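Local structure of GDNF family receptor alpha-3 (Homo sapiens, 2GH0) at residues C98-L101 and R102-C105; C111-R114 and L115-Q119; N173-E176 and E177-L181. The protein binds artemin as its receptor, leading to autophosphorylation and activation of RET, this chain holding two of its GDNF/GAS1 domains. All coordinates share one frame; numbering follows the deposited sequence.

Contact 1: C98-L101 and R102-C105; sequences CLEL and RRLC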
ATOM      1  N   CYS C  98     -39.325 -13.767 -40.995  1.00 34.90           N
ATOM      2  CA  CYS C  98     -38.373 -12.736 -41.490  1.00 34.62           C
ATOM      3  C   CYS C  98     -38.999 -11.351 -41.706  1.00 33.63           C
ATOM      4  O   CYS C  98     -38.297 -10.339 -41.499  1.00 33.03           O
ATOM      5  CB  CYS C  98     -37.764 -13.154 -42.796  1.00 37.94           C
ATOM      6  SG  CYS C  98     -36.666 -14.605 -42.625  1.00 43.98           S
ATOM      7  N   LEU C  99     -40.258 -11.347 -42.180  1.00 30.47           N
ATOM      8  CA  LEU C  99     -41.041 -10.120 -42.456  1.00 31.08           C
ATOM      9  C   LEU C  99     -41.413  -9.353 -41.190  1.00 32.50           C
ATOM     10  O   LEU C  99     -41.370  -8.119 -41.193  1.00 35.38           O
ATOM     11  CB  LEU C  99     -42.317 -10.416 -43.280  1.00 30.25           C
ATOM     12  CG  LEU C  99     -42.032 -11.015 -44.660  1.00 29.60           C
ATOM     13  CD1 LEU C  99     -43.341 -11.422 -45.288  1.00 31.62           C
ATOM     14  CD2 LEU C  99     -41.186 -10.056 -45.535  1.00 32.54           C
ATOM     15  N   GLU C 100     -41.784 -10.063 -40.124  1.00 32.43           N
ATOM     16  CA  GLU C 100     -41.813  -9.457 -38.750  1.00 32.39           C
ATOM     17  C   GLU C 100     -40.518  -8.850 -38.230  1.00 33.69           C
ATOM     18  O   GLU C 100     -40.504  -7.772 -37.637  1.00 34.41           O
ATOM     19  CB  GLU C 100     -42.291 -10.519 -37.770  1.00 33.81           C
ATOM     20  CG  GLU C 100     -43.738 -10.792 -38.075  1.00 39.36           C
ATOM     21  CD  GLU C 100     -44.481  -9.474 -38.288  1.00 49.94           C
ATOM     22  OE1 GLU C 100     -44.297  -8.610 -37.332  1.00 51.58           O
ATOM     23  OE2 GLU C 100     -45.233  -9.313 -39.358  1.00 50.95           O
ATOM     24  N   LEU C 101     -39.432  -9.581 -38.379  1.00 31.87           N
ATOM     25  CA  LEU C 101     -38.110  -9.046 -38.049  1.00 31.60           C
ATOM     26  C   LEU C 101     -37.758  -7.725 -38.792  1.00 31.93           C
ATOM     27  O   LEU C 101     -37.271  -6.754 -38.177  1.00 32.31           O
ATOM     28  CB  LEU C 101     -37.074 -10.129 -38.378  1.00 32.42           C
ATOM     29  CG  LEU C 101     -35.677  -9.978 -37.784  1.00 30.38           C
ATOM     30  CD1 LEU C 101     -35.707  -9.799 -36.210  1.00 35.20           C
ATOM     31  CD2 LEU C 101     -34.724 -11.140 -38.244  1.00 34.36           C
ATOM     32  N   ARG C 102     -37.922  -7.702 -40.130  1.00 31.85           N
ATOM     33  CA  ARG C 102     -37.731  -6.457 -40.891  1.00 31.97           C
ATOM     34  C   ARG C 102     -38.613  -5.322 -40.394  1.00 31.42           C
ATOM     35  O   ARG C 102     -38.207  -4.170 -40.400  1.00 32.33           O
ATOM     36  CB  ARG C 102     -38.060  -6.667 -42.370  1.00 32.82           C
ATOM     37  CG  ARG C 102     -37.470  -5.547 -43.256  1.00 35.65           C
ATOM     38  CD  ARG C 102     -37.702  -5.775 -44.774  1.00 34.03           C
ATOM     39  NE  ARG C 102     -39.135  -6.003 -45.040  1.00 34.46           N
ATOM     40  CZ  ARG C 102     -39.621  -6.399 -46.216  1.00 36.52           C
ATOM     41  NH1 ARG C 102     -38.800  -6.532 -47.234  1.00 38.39           N
ATOM     42  NH2 ARG C 102     -40.930  -6.607 -46.384  1.00 34.70           N
ATOM     43  N   ARG C 103     -39.822  -5.652 -39.970  1.00 28.52           N
ATOM     44  CA  ARG C 103     -40.749  -4.640 -39.439  1.00 30.74           C
ATOM     45  C   ARG C 103     -40.219  -4.026 -38.134  1.00 33.49           C
ATOM     46  O   ARG C 103     -40.532  -2.765 -37.805  1.00 31.48           O
ATOM     47  CB  ARG C 103     -42.085  -5.260 -39.163  1.00 30.90           C
ATOM     48  CG  ARG C 103     -43.162  -4.129 -38.808  1.00 29.43           C
ATOM     49  CD  ARG C 103     -44.506  -4.727 -38.932  1.00 39.19           C
ATOM     50  NE  ARG C 103     -45.236  -4.654 -37.659  1.00 48.83           N
ATOM     51  CZ  ARG C 103     -44.986  -5.468 -36.623  1.00 50.44           C
ATOM     52  NH1 ARG C 103     -44.002  -6.423 -36.697  1.00 51.50           N
ATOM     53  NH2 ARG C 103     -45.735  -5.303 -35.517  1.00 53.32           N
ATOM     54  N   LEU C 104     -39.472  -4.921 -37.397  1.00 33.37           N
ATOM     55  CA  LEU C 104     -38.890  -4.472 -36.121  1.00 34.70           C
ATOM     56  C   LEU C 104     -37.710  -3.604 -36.518  1.00 35.45           C
ATOM     57  O   LEU C 104     -37.514  -2.532 -35.942  1.00 36.44           O
ATOM     58  CB  LEU C 104     -38.467  -5.646 -35.214  1.00 34.58           C
ATOM     59  CG  LEU C 104     -37.653  -5.321 -33.920  1.00 35.31           C
ATOM     60  CD1 LEU C 104     -38.415  -4.435 -32.921  1.00 34.57           C
ATOM     61  CD2 LEU C 104     -37.125  -6.584 -33.229  1.00 35.73           C
ATOM     62  N   CYS C 105     -36.900  -4.074 -37.476  1.00 36.13           N
ATOM     63  CA  CYS C 105     -35.922  -3.207 -38.098  1.00 35.89           C
ATOM     64  C   CYS C 105     -36.474  -1.819 -38.547  1.00 35.35           C
ATOM     65  O   CYS C 105     -35.916  -0.762 -38.195  1.00 35.64           O
ATOM     66  CB  CYS C 105     -35.211  -3.947 -39.253  1.00 36.05           C
ATOM     67  SG  CYS C 105     -33.948  -2.955 -39.962  1.00 40.89           S
TER
HETATM   68  O   HOH W   1     -41.437  -6.321 -43.312  1.00 31.30           O
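Leu99 and Arg102, three residues apart on helix 98-106, run side by side and point the same way. A single methyl makes the contact: CD2 of Leu99 sits over a face of the Arg102 guanidinium, 3.6 Å from NH2. Arg102 reaches this place with CG anti to the backbone N (chi1 -162°) and a bend at chi3, which swings the planar head back over the leucine.

A water lies at the edge of the same guanidinium, in its plane, accepting from Arg102 NE at 2.9 Å and donating to Leu99 O at 2.8 Å. That carbonyl also receives Arg103 N, so two donors grip it. The outer nitrogen NH2 of Arg102 forms a salt bridge with Glu177 on helix 175-186. Methyl, water and carboxylate together are likely to fix the rotation of the head. Glu100 and Arg103 are modelled as a second charged pair along the exposed side, but too close together for the details to be relied on.

Among the backbone bonds, the i to i+4 link from Cys105 N to Leu101 O is 2.8 Å long and nearly straight, and Arg102 N meets Cys98 O in the same way at 3.0 Å.

Both ends of this helix of the second GDNF/GAS1 domain are cross-linked: Cys98 to Cys166 and Cys105 to Cys111 at the start of helix 109-121. Helix 175-186 packs against it, Cys178 touching Cys98 and Leu99 while Leu181 meets Arg102.

Contact 2: C111-R114 and L115-Q119; sequences CRSR and LVDFQ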
ATOM      1  N   CYS C 111     -31.403   1.035 -37.809  1.00 34.56           N
ATOM      2  CA  CYS C 111     -31.544  -0.268 -38.514  1.00 33.33           C
ATOM      3  C   CYS C 111     -32.090  -0.087 -39.918  1.00 32.08           C
ATOM      4  O   CYS C 111     -31.561  -0.652 -40.842  1.00 31.89           O
ATOM      5  CB  CYS C 111     -32.405  -1.239 -37.739  1.00 32.89           C
ATOM      6  SG  CYS C 111     -32.444  -2.882 -38.536  1.00 39.27           S
ATOM      7  N   ARG C 112     -33.154   0.726 -40.091  1.00 31.93           N
ATOM      8  CA  ARG C 112     -33.646   0.965 -41.463  1.00 32.75           C
ATOM      9  C   ARG C 112     -32.514   1.429 -42.430  1.00 32.92           C
ATOM     10  O   ARG C 112     -32.346   0.899 -43.551  1.00 31.13           O
ATOM     11  CB  ARG C 112     -34.814   1.981 -41.473  1.00 32.47           C
ATOM     12  CG  ARG C 112     -35.339   2.129 -42.933  1.00 32.40           C
ATOM     13  CD  ARG C 112     -36.282   3.276 -43.089  1.00 34.34           C
ATOM     14  NE  ARG C 112     -37.557   3.028 -42.440  1.00 35.70           N
ATOM     15  CZ  ARG C 112     -38.603   2.374 -42.977  1.00 38.18           C
ATOM     16  NH1 ARG C 112     -38.553   1.798 -44.188  1.00 35.08           N
ATOM     17  NH2 ARG C 112     -39.708   2.263 -42.253  1.00 33.39           N
ATOM     18  N   SER C 113     -31.738   2.415 -41.978  1.00 33.32           N
ATOM     19  CA  SER C 113     -30.605   2.943 -42.741  1.00 34.80           C
ATOM     20  C   SER C 113     -29.514   1.889 -43.076  1.00 33.55           C
ATOM     21  O   SER C 113     -28.976   1.869 -44.195  1.00 33.36           O
ATOM     22  CB  SER C 113     -30.035   4.140 -41.960  1.00 37.13           C
ATOM     23  OG  SER C 113     -28.848   4.669 -42.532  1.00 42.63           O
ATOM     24  N   ARG C 114     -29.180   1.017 -42.120  1.00 31.94           N
ATOM     25  CA  ARG C 114     -28.194  -0.064 -42.367  1.00 32.17           C
ATOM     26  C   ARG C 114     -28.715  -1.043 -43.371  1.00 32.70           C
ATOM     27  O   ARG C 114     -27.939  -1.563 -44.216  1.00 29.98           O
ATOM     28  CB  ARG C 114     -27.812  -0.753 -41.080  1.00 30.25           C
ATOM     29  CG  ARG C 114     -27.212   0.308 -40.047  1.00 34.33           C
ATOM     30  CD  ARG C 114     -25.780   0.715 -40.573  1.00 32.76           C
ATOM     31  NE  ARG C 114     -25.176   1.766 -39.735  1.00 31.98           N
ATOM     32  CZ  ARG C 114     -24.416   1.499 -38.673  1.00 36.57           C
ATOM     33  NH1 ARG C 114     -24.196   0.244 -38.366  1.00 34.14           N
ATOM     34  NH2 ARG C 114     -23.842   2.465 -37.932  1.00 36.95           N
ATOM     35  N   LEU C 115     -30.027  -1.306 -43.282  1.00 31.84           N
ATOM     36  CA  LEU C 115     -30.661  -2.271 -44.243  1.00 34.33           C
ATOM     37  C   LEU C 115     -30.731  -1.650 -45.633  1.00 34.24           C
ATOM     38  O   LEU C 115     -30.444  -2.316 -46.613  1.00 36.07           O
ATOM     39  CB  LEU C 115     -32.044  -2.753 -43.795  1.00 32.52           C
ATOM     40  CG  LEU C 115     -32.660  -3.876 -44.660  1.00 34.51           C
ATOM     41  CD1 LEU C 115     -31.846  -5.192 -44.672  1.00 31.56           C
ATOM     42  CD2 LEU C 115     -34.094  -4.160 -44.250  1.00 34.24           C
ATOM     43  N   VAL C 116     -31.065  -0.371 -45.709  1.00 35.04           N
ATOM     44  CA  VAL C 116     -30.957   0.322 -46.992  1.00 35.52           C
ATOM     45  C   VAL C 116     -29.540   0.231 -47.610  1.00 36.14           C
ATOM     46  O   VAL C 116     -29.402  -0.060 -48.802  1.00 34.99           O
ATOM     47  CB  VAL C 116     -31.383   1.745 -46.896  1.00 35.45           C
ATOM     48  CG1 VAL C 116     -30.941   2.503 -48.118  1.00 36.81           C
ATOM     49  CG2 VAL C 116     -32.891   1.806 -46.721  1.00 36.74           C
ATOM     50  N   ASP C 117     -28.488   0.465 -46.830  1.00 35.41           N
ATOM     51  CA  ASP C 117     -27.203   0.415 -47.500  1.00 36.32           C
ATOM     52  C   ASP C 117     -26.816  -0.989 -47.926  1.00 34.06           C
ATOM     53  O   ASP C 117     -26.137  -1.134 -48.937  1.00 33.74           O
ATOM     54  CB  ASP C 117     -26.066   1.193 -46.823  1.00 37.72           C
ATOM     55  CG  ASP C 117     -26.011   1.028 -45.353  1.00 45.18           C
ATOM     56  OD1 ASP C 117     -25.738  -0.125 -44.937  1.00 54.28           O
ATOM     57  OD2 ASP C 117     -26.070   2.094 -44.611  1.00 50.02           O
ATOM     58  N   PHE C 118     -27.237  -2.015 -47.195  1.00 32.38           N
ATOM     59  CA  PHE C 118     -26.920  -3.399 -47.590  1.00 33.11           C
ATOM     60  C   PHE C 118     -27.631  -3.731 -48.936  1.00 35.33           C
ATOM     61  O   PHE C 118     -27.069  -4.354 -49.875  1.00 35.00           O
ATOM     62  CB  PHE C 118     -27.350  -4.341 -46.447  1.00 31.97           C
ATOM     63  CG  PHE C 118     -27.277  -5.812 -46.808  1.00 35.94           C
ATOM     64  CD1 PHE C 118     -26.046  -6.411 -47.072  1.00 36.78           C
ATOM     65  CD2 PHE C 118     -28.392  -6.555 -46.898  1.00 38.71           C
ATOM     66  CE1 PHE C 118     -25.963  -7.727 -47.412  1.00 36.03           C
ATOM     67  CE2 PHE C 118     -28.316  -7.913 -47.277  1.00 41.78           C
ATOM     68  CZ  PHE C 118     -27.108  -8.480 -47.528  1.00 38.27           C
ATOM     69  N   GLN C 119     -28.879  -3.298 -49.049  1.00 35.93           N
ATOM     70  CA  GLN C 119     -29.623  -3.453 -50.321  1.00 38.14           C
ATOM     71  C   GLN C 119     -29.029  -2.688 -51.501  1.00 38.42           C
ATOM     72  O   GLN C 119     -29.155  -3.140 -52.617  1.00 41.09           O
ATOM     73  CB  GLN C 119     -31.063  -2.966 -50.122  1.00 38.37           C
ATOM     74  CG  GLN C 119     -31.776  -3.912 -49.210  1.00 43.15           C
ATOM     75  CD  GLN C 119     -33.241  -3.508 -48.920  1.00 48.82           C
ATOM     76  OE1 GLN C 119     -33.670  -2.334 -49.093  1.00 51.99           O
ATOM     77  NE2 GLN C 119     -34.011  -4.497 -48.453  1.00 50.34           N
TER
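With chi1 at 43°, the Asp117 carboxylate folds back along its own helix toward the carbonyls of Ser113 and Arg114, and chi2 of 66° sets one oxygen near each. OD2 comes to 2.9 Å from Ser113 O and OD1 to 2.7 Å from Arg114 O. Both are meetings of two acceptors, not hydrogen bonds, and probably unfavourable unless a proton or nearby positive charge offsets them. The guanidinium of Arg114 may ease this only at long range, since NE stays 5.0 Å from Asp117 OD2; its NH1 instead bonds Gly144 O. An alanine at Asp117 would remove both oxygens and is likely to leave Arg114 without this nearby opposite charge. The setting is a regular alpha-helix, 109-121 of the second GDNF/GAS1 domain, tied through Cys111 to Cys105 of the preceding helix. Its i to i+4 bonds include Val116 N to Arg112 O at 2.8 Å and Asp117 N to Ser113 O at 3.0 Å. Beside the first, Val116 CG2 rests 3.3 Å from Arg112 O. Phe118 N bonds Arg114 O, while the Phe118 ring leads away to stack with Phe185 and meet Phe184 at about 90°.

Contact 3: N173-E176 and E177-L181; sequences NLQE and ECEML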
ATOM      1  N   ASN C 173     -49.822 -16.196 -47.210  1.00 50.91           N
ATOM      2  CA  ASN C 173     -49.834 -15.697 -48.605  1.00 48.42           C
ATOM      3  C   ASN C 173     -48.650 -14.798 -49.022  1.00 44.88           C
ATOM      4  O   ASN C 173     -48.655 -14.271 -50.172  1.00 44.30           O
ATOM      5  CB  ASN C 173     -51.189 -14.977 -48.904  1.00 48.55           C
ATOM      6  CG  ASN C 173     -52.359 -15.973 -49.225  1.00 51.85           C
ATOM      7  OD1 ASN C 173     -53.405 -15.560 -49.763  1.00 58.15           O
ATOM      8  ND2 ASN C 173     -52.082 -17.199 -48.917  1.00 57.49           N
ATOM      9  N   LEU C 174     -47.696 -14.638 -48.118  1.00 42.31           N
ATOM     10  CA  LEU C 174     -46.572 -13.770 -48.333  1.00 39.67           C
ATOM     11  C   LEU C 174     -45.273 -14.559 -48.354  1.00 37.94           C
ATOM     12  O   LEU C 174     -44.182 -13.985 -48.231  1.00 35.75           O
ATOM     13  CB  LEU C 174     -46.448 -12.781 -47.191  1.00 40.68           C
ATOM     14  CG  LEU C 174     -47.422 -11.466 -47.199  1.00 39.67           C
ATOM     15  CD1 LEU C 174     -46.922 -10.404 -46.230  1.00 45.48           C
ATOM     16  CD2 LEU C 174     -47.424 -10.824 -48.577  1.00 45.83           C
ATOM     17  N   GLN C 175     -45.403 -15.874 -48.524  1.00 35.60           N
ATOM     18  CA  GLN C 175     -44.241 -16.746 -48.624  1.00 35.61           C
ATOM     19  C   GLN C 175     -43.154 -16.200 -49.554  1.00 33.45           C
ATOM     20  O   GLN C 175     -41.961 -16.141 -49.185  1.00 32.18           O
ATOM     21  CB  GLN C 175     -44.701 -18.139 -49.072  1.00 36.42           C
ATOM     22  CG  GLN C 175     -43.505 -19.129 -49.105  1.00 40.54           C
ATOM     23  CD  GLN C 175     -43.098 -19.595 -47.706  1.00 41.41           C
ATOM     24  OE1 GLN C 175     -43.936 -19.637 -46.792  1.00 48.68           O
ATOM     25  NE2 GLN C 175     -41.850 -20.011 -47.553  1.00 39.49           N
ATOM     26  N   GLU C 176     -43.535 -15.772 -50.754  1.00 32.66           N
ATOM     27  CA  GLU C 176     -42.476 -15.318 -51.685  1.00 34.26           C
ATOM     28  C   GLU C 176     -41.771 -14.034 -51.219  1.00 32.26           C
ATOM     29  O   GLU C 176     -40.601 -13.864 -51.441  1.00 30.34           O
ATOM     30  CB  GLU C 176     -42.993 -15.147 -53.097  1.00 34.78           C
ATOM     31  CG  GLU C 176     -43.441 -16.473 -53.703  1.00 37.44           C
ATOM     32  CD  GLU C 176     -44.153 -16.328 -55.056  1.00 41.22           C
ATOM     33  OE1 GLU C 176     -45.312 -15.800 -55.151  1.00 46.55           O
ATOM     34  OE2 GLU C 176     -43.540 -16.800 -56.038  1.00 50.46           O
ATOM     35  N   GLU C 177     -42.530 -13.090 -50.663  1.00 33.34           N
ATOM     36  CA  GLU C 177     -41.935 -11.855 -50.206  1.00 33.39           C
ATOM     37  C   GLU C 177     -40.953 -12.202 -49.128  1.00 33.49           C
ATOM     38  O   GLU C 177     -39.881 -11.610 -49.044  1.00 34.71           O
ATOM     39  CB  GLU C 177     -42.980 -10.898 -49.649  1.00 33.89           C
ATOM     40  CG  GLU C 177     -42.399  -9.500 -49.554  1.00 38.00           C
ATOM     41  CD  GLU C 177     -43.284  -8.474 -48.855  1.00 43.52           C
ATOM     42  OE1 GLU C 177     -44.502  -8.692 -48.705  1.00 44.18           O
ATOM     43  OE2 GLU C 177     -42.707  -7.437 -48.464  1.00 47.02           O
ATOM     44  N   CYS C 178     -41.291 -13.200 -48.316  1.00 33.97           N
ATOM     45  CA  CYS C 178     -40.411 -13.578 -47.198  1.00 32.70           C
ATOM     46  C   CYS C 178     -39.143 -14.171 -47.736  1.00 31.68           C
ATOM     47  O   CYS C 178     -38.056 -13.862 -47.257  1.00 30.60           O
ATOM     48  CB  CYS C 178     -41.099 -14.602 -46.301  1.00 34.76           C
ATOM     49  SG  CYS C 178     -40.241 -14.982 -44.786  1.00 38.16           S
ATOM     50  N   GLU C 179     -39.269 -15.056 -48.725  1.00 30.31           N
ATOM     51  CA  GLU C 179     -38.082 -15.809 -49.224  1.00 31.67           C
ATOM     52  C   GLU C 179     -37.138 -14.835 -49.920  1.00 30.42           C
ATOM     53  O   GLU C 179     -35.944 -14.988 -49.927  1.00 31.40           O
ATOM     54  CB  GLU C 179     -38.552 -16.877 -50.215  1.00 31.95           C
ATOM     55  CG  GLU C 179     -39.191 -18.127 -49.565  1.00 33.13           C
ATOM     56  CD  GLU C 179     -39.798 -19.126 -50.565  1.00 34.90           C
ATOM     57  OE1 GLU C 179     -39.966 -18.767 -51.768  1.00 34.05           O
ATOM     58  OE2 GLU C 179     -40.231 -20.236 -50.122  1.00 34.86           O
ATOM     59  N   MET C 180     -37.718 -13.872 -50.608  1.00 32.02           N
ATOM     60  CA  MET C 180     -36.933 -12.804 -51.249  1.00 32.50           C
ATOM     61  C   MET C 180     -36.036 -12.067 -50.261  1.00 31.53           C
ATOM     62  O   MET C 180     -34.867 -11.887 -50.512  1.00 30.96           O
ATOM     63  CB  MET C 180     -37.918 -11.842 -51.908  1.00 33.90           C
ATOM     64  CG  MET C 180     -37.287 -10.516 -52.276  1.00 40.96           C
ATOM     65  SD  MET C 180     -36.158 -10.645 -53.649  1.00 53.09           S
ATOM     66  CE  MET C 180     -37.384 -10.862 -54.841  1.00 39.20           C
ATOM     67  N   LEU C 181     -36.586 -11.679 -49.118  1.00 30.37           N
ATOM     68  CA  LEU C 181     -35.792 -10.987 -48.067  1.00 29.97           C
ATOM     69  C   LEU C 181     -34.749 -11.913 -47.514  1.00 29.66           C
ATOM     70  O   LEU C 181     -33.569 -11.581 -47.456  1.00 33.39           O
ATOM     71  CB  LEU C 181     -36.752 -10.494 -46.953  1.00 30.66           C
ATOM     72  CG  LEU C 181     -36.136  -9.854 -45.689  1.00 31.01           C
ATOM     73  CD1 LEU C 181     -35.254  -8.667 -46.049  1.00 34.29           C
ATOM     74  CD2 LEU C 181     -37.278  -9.460 -44.798  1.00 30.63           C
TER
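Gln175 and Glu179, one helical turn apart, are joined through their side chains by a hydrogen bond from NE2 to OE2 of 3.0 Å. The glutamine starts with CG anti to the backbone N (chi1 -176°) and then bends at chi2, 76°, which carries its amide along the helix toward the acid. Glu179 instead places CG beside its own backbone N and extends beyond it, so that the two chains cross at an angle and the amide and carboxylate planes stand 80° apart. The bond is fairly straight at the hydrogen, and OE2 lies close to the plane of the amide. Seen from the acid, however, the donor comes from above the carboxylate plane. The aliphatic part of the glutamine joins in, CG lying 3.6 Å from OE2.

This is an i to i+4 pairing in the first turns of helix 175-186, where Leu174 holds the N-cap position and its carbonyl accepts Cys178 N at 3.0 Å. Cys178 is linked by a disulfide to Cys168, which Gln175 also touches, fastening this part of the second GDNF/GAS1 domain to the preceding loop.

Leu174 and Glu177 lie alongside each other and point the same way. The leucine turns its CD2 methyl to the acid's OE1, 3.6 Å away, while the extended Glu177 chain sends OE2 to a salt bridge with Arg102 of helix 98-106. Glu176 is likewise extended, yet its OE2 remains 5.9 Å from Glu179 OE1, so any repulsion between these like charges is probably modest.

In the fold
All three contacts are local turns within the second GDNF/GAS1 domain; they come in series, so none nests in or crosses another, and none closes a long loop. From the N terminus, contact 1 lies on helix 98-106, and the short link onward to contact 2 in helix 109-121 is closed by the Cys105-Cys111 disulfide, with Arg102 CG packing on Leu115 CD2. Much later, after the 152-154 and 162-164 strand pair, contact 3 opens helix 175-186, which returns to helix 98-106 through the Arg102-Glu177 salt bridge and Leu181. Contacts 2 and 3 do not touch, their nearest atoms being about 5 Å apart; contact 1 touches both.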